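Local coordinates for flagellar protein FlgA (Thermotoga maritima, PDB 3FRN), which probably acts as a periplasmic chaperone in assembly of the flagellar basal-body P ring, at residues Thr115-Ser118 with Phe122-Phe125; Val233-Asn236 with Thr242-Ala245. All coordinates share one frame; numbering follows the deposited sequence.

Contact 1 (Thr115-Ser118 with Phe122-Phe125); sequences TKIS and FSVF
Thr115 and Ser123 face each other as a hydrogen-bonded antiparallel pair, and both backbone groups of Thr115 are spent on this one partner. The Thr115 N to Ser123 O bond measures 3.0 Å, while Ser123 N reaches Thr115 O at 2.7 Å. Thr115 O also receives a CA-H...O contact from Phe122 CA at 3.3 Å. Ser123 O has a second donor, a water 2.8 Å away that also lies in a short bond with Thr115 OG1 and so bridges the two residues. Ile117 CD1 lies near the Ser123 side chain in one of the two conformers modelled for that serine. On the face of the sheet that carries Lys116, Phe122 is turned with CG beside its own backbone N (chi1 -71°), which carries the ring obliquely under the Lys116 backbone; CE1 meets Lys116 CB at 3.6 Å. Cutting Phe122 back to an alanine would probably leave Lys116 CB without its ring neighbour and open a gap beside the Lys116 backbone. The contact closes the hairpin of strands 111-118 and 121-127 in the HotDog-like region, where Phe122 also touches Ala87 of helix 74-87 and its backbone bonds to Met137 of strand 132-148.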
loop_
_atom_site.group_PDB
_atom_site.type_symbol
_atom_site.label_atom_id
_atom_site.label_comp_id
_atom_site.label_asym_id
_atom_site.label_seq_id
_atom_site.Cartn_x
_atom_site.Cartn_y
_atom_site.Cartn_z
ATOM N N THR A 115 2.096 -18.086 -6.438
ATOM C CA THR A 115 0.735 -18.299 -5.913
ATOM C C THR A 115 0.533 -17.480 -4.640
ATOM O O THR A 115 1.463 -17.307 -3.850
ATOM C CB THR A 115 0.492 -19.795 -5.583
ATOM O OG1 THR A 115 1.189 -20.576 -6.587
ATOM C CG2 THR A 115 -1.019 -20.153 -5.557
ATOM N N LYS A 116 -0.684 -16.980 -4.448
ATOM C CA LYS A 116 -1.039 -16.208 -3.258
ATOM C C LYS A 116 -1.205 -17.119 -2.053
ATOM O O LYS A 116 -1.966 -18.087 -2.102
ATOM C CB LYS A 116 -2.332 -15.418 -3.511
ATOM C CG LYS A 116 -2.806 -14.564 -2.340
ATOM C CD LYS A 116 -3.852 -13.546 -2.782
ATOM C CE LYS A 116 -4.500 -12.842 -1.593
ATOM N NZ LYS A 116 -5.588 -13.659 -0.951
ATOM N N ILE A 117 -0.490 -16.811 -0.975
ATOM C CA ILE A 117 -0.649 -17.554 0.272
ATOM C C ILE A 117 -1.727 -16.877 1.110
ATOM O O ILE A 117 -2.705 -17.507 1.512
ATOM C CB ILE A 117 0.681 -17.670 1.056
ATOM C CG1 ILE A 117 1.727 -18.424 0.227
ATOM C CG2 ILE A 117 0.471 -18.368 2.395
ATOM C CD1 ILE A 117 1.257 -19.777 -0.295
ATOM N N SER A 118 -1.537 -15.585 1.347
ATOM C CA SER A 118 -2.506 -14.757 2.044
ATOM C C SER A 118 -2.358 -13.323 1.548
ATOM O O SER A 118 -1.824 -13.083 0.459
ATOM C CB SER A 118 -2.271 -14.815 3.557
ATOM O OG SER A 118 -1.050 -14.163 3.904
ATOM N N PHE A 122 3.244 -14.143 -1.069
ATOM C CA PHE A 122 3.200 -14.985 -2.252
ATOM C C PHE A 122 4.279 -16.054 -2.210
ATOM O O PHE A 122 5.385 -15.800 -1.723
ATOM C CB PHE A 122 3.327 -14.128 -3.521
ATOM C CG PHE A 122 2.109 -13.292 -3.803
ATOM C CD1 PHE A 122 1.106 -13.762 -4.648
ATOM C CD2 PHE A 122 1.954 -12.039 -3.217
ATOM C CE1 PHE A 122 -0.034 -12.997 -4.902
ATOM C CE2 PHE A 122 0.814 -11.269 -3.462
ATOM C CZ PHE A 122 -0.176 -11.750 -4.305
ATOM N N SER A 123 3.938 -17.256 -2.688
ATOM C CA SER A 123 4.913 -18.331 -2.836
ATOM C C SER A 123 5.477 -18.328 -4.243
ATOM O O SER A 123 4.770 -18.635 -5.198
ATOM C CB SER A 123 4.293 -19.697 -2.536
ATOM O OG SER A 123 4.471 -20.058 -1.175
ATOM N N VAL A 124 6.755 -17.989 -4.363
ATOM C CA VAL A 124 7.424 -17.984 -5.648
ATOM C C VAL A 124 8.218 -19.269 -5.831
ATOM O O VAL A 124 9.285 -19.470 -5.216
ATOM C CB VAL A 124 8.386 -16.777 -5.784
ATOM C CG1 VAL A 124 9.026 -16.783 -7.149
ATOM C CG2 VAL A 124 7.642 -15.461 -5.544
ATOM N N PHE A 125 7.712 -20.126 -6.701
ATOM C CA PHE A 125 8.323 -21.415 -6.948
ATOM C C PHE A 125 9.270 -21.352 -8.138
ATOM O O PHE A 125 8.879 -20.926 -9.234
ATOM C CB PHE A 125 7.245 -22.471 -7.196
ATOM C CG PHE A 125 7.795 -23.785 -7.647
ATOM C CD1 PHE A 125 8.552 -24.566 -6.779
ATOM C CD2 PHE A 125 7.567 -24.243 -8.944
ATOM C CE1 PHE A 125 9.069 -25.783 -7.186
ATOM C CE2 PHE A 125 8.080 -25.459 -9.360
ATOM C CZ PHE A 125 8.830 -26.231 -8.479
HETATM O O HOH W 1 3.629 -20.858 -6.400
#

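Contact 2 (Val233-Asn236 with Thr242-Ala245); sequences VLEN and TVRA
With CG beside the backbone N (chi1 -68°) and a bend at chi2 (143°), the Glu235 side chain brings its carboxylate over to Arg244, which reaches out in a nearly straight line as far as NE. Each carboxylate oxygen takes a different part of the arginine. Glu235 OE2 accepts from Arg244 NE on its syn side at 3.0 Å, a salt bridge in which the oxygen lies in the guanidinium plane although the two flat groups stand 76° apart. Glu235 OE1 is approached from above the carboxylate plane by Arg244 N in a long bond of 3.3 Å, so a side chain occupies this backbone donor. Here the chain is leaving strand 229-233 for the loop of the hairpin it forms with strand 242-246, in the SAF-clan region: Val233 and Ala245 form a non-hydrogen-bonded antiparallel pair, and Leu234 N still bonds to Arg244 O at 2.8 Å. Beside the carboxylate, Val243 CG1 sits between Glu235 OE1, at 3.4 Å, and Val233 CG1, which is modelled doubtfully close for two methyls. The far end of the guanidinium is held by Tyr253, whose OH hydrogen-bonds to Arg244 NH1, while Val243 also packs on Val258 of strand 253-259.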
loop_
_atom_site.group_PDB
_atom_site.type_symbol
_atom_site.label_atom_id
_atom_site.label_comp_id
_atom_site.label_asym_id
_atom_site.label_seq_id
_atom_site.Cartn_x
_atom_site.Cartn_y
_atom_site.Cartn_z
ATOM N N VAL A 233 -30.866 28.193 -5.676
ATOM C CA VAL A 233 -30.858 26.734 -5.554
ATOM C C VAL A 233 -31.377 26.235 -4.195
ATOM O O VAL A 233 -30.999 26.761 -3.144
ATOM C CB VAL A 233 -29.438 26.178 -5.808
ATOM C CG1 VAL A 233 -29.523 24.798 -6.361
ATOM C CG2 VAL A 233 -28.677 27.046 -6.803
ATOM N N LEU A 234 -32.244 25.219 -4.229
ATOM C CA LEU A 234 -32.888 24.674 -3.016
ATOM C C LEU A 234 -32.072 23.542 -2.384
ATOM O O LEU A 234 -32.293 23.182 -1.227
ATOM C CB LEU A 234 -34.312 24.186 -3.346
ATOM C CG LEU A 234 -35.397 23.724 -2.349
ATOM C CD1 LEU A 234 -35.261 22.244 -1.940
ATOM C CD2 LEU A 234 -35.516 24.643 -1.126
ATOM N N GLU A 235 -31.142 22.977 -3.153
ATOM C CA GLU A 235 -30.313 21.860 -2.703
ATOM C C GLU A 235 -28.890 22.035 -3.219
ATOM O O GLU A 235 -28.649 22.799 -4.156
ATOM C CB GLU A 235 -30.861 20.535 -3.241
ATOM C CG GLU A 235 -32.198 20.090 -2.681
ATOM C CD GLU A 235 -33.068 19.415 -3.731
ATOM O OE1 GLU A 235 -32.792 19.590 -4.938
ATOM O OE2 GLU A 235 -34.034 18.718 -3.349
ATOM N N ASN A 236 -27.949 21.312 -2.618
ATOM C CA ASN A 236 -26.610 21.188 -3.185
ATOM C C ASN A 236 -26.684 20.274 -4.404
ATOM O O ASN A 236 -27.571 19.432 -4.487
ATOM C CB ASN A 236 -25.640 20.647 -2.139
ATOM C CG ASN A 236 -25.381 21.643 -1.021
ATOM O OD1 ASN A 236 -24.340 22.299 -0.992
ATOM N ND2 ASN A 236 -26.337 21.775 -0.103
ATOM N N THR A 242 -30.508 17.111 -11.308
ATOM C CA THR A 242 -31.652 17.987 -11.311
ATOM C C THR A 242 -31.898 18.499 -9.891
ATOM O O THR A 242 -32.222 17.725 -8.984
ATOM C CB THR A 242 -32.904 17.260 -11.845
ATOM O OG1 THR A 242 -32.659 16.784 -13.179
ATOM C CG2 THR A 242 -34.094 18.195 -11.855
ATOM N N VAL A 243 -31.733 19.810 -9.713
ATOM C CA VAL A 243 -31.932 20.471 -8.427
ATOM C C VAL A 243 -33.159 21.398 -8.468
ATOM O O VAL A 243 -33.373 22.123 -9.448
ATOM C CB VAL A 243 -30.685 21.293 -8.010
ATOM C CG1 VAL A 243 -30.873 21.856 -6.635
ATOM C CG2 VAL A 243 -29.447 20.424 -8.006
ATOM N N ARG A 244 -33.960 21.363 -7.402
ATOM C CA ARG A 244 -35.104 22.268 -7.250
ATOM C C ARG A 244 -34.607 23.676 -6.938
ATOM O O ARG A 244 -33.581 23.839 -6.280
ATOM C CB ARG A 244 -36.030 21.762 -6.145
ATOM C CG ARG A 244 -36.254 20.265 -6.219
ATOM C CD ARG A 244 -36.834 19.709 -4.941
ATOM N NE ARG A 244 -36.614 18.268 -4.838
ATOM C CZ ARG A 244 -37.461 17.339 -5.277
ATOM N NH1 ARG A 244 -38.602 17.687 -5.860
ATOM N NH2 ARG A 244 -37.166 16.055 -5.131
ATOM N N ALA A 245 -35.326 24.683 -7.429
ATOM C CA ALA A 245 -34.916 26.081 -7.283
ATOM C C ALA A 245 -36.122 27.022 -7.259
ATOM O O ALA A 245 -37.242 26.602 -7.585
ATOM C CB ALA A 245 -33.951 26.475 -8.405
#

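Both contacts link successive antiparallel strands or their continuation, but in different family regions, with centres about 53 Å apart and on opposite sides of the chain's centre. Contact 1 is largely a surface contact: a buried aromatic ring lies on one side, while the polar work is done by backbone groups, a threonine hydroxyl and a water. Contact 2 is partly buried, and where residues 234-236 have left the strand, a side-chain carboxylate accepts from a backbone donor and adds a salt bridge. Its apolar portion is a pair of valines rather than a ring against a lysine chain. No element is common to the two, and their nearest atoms remain about 40 Å apart.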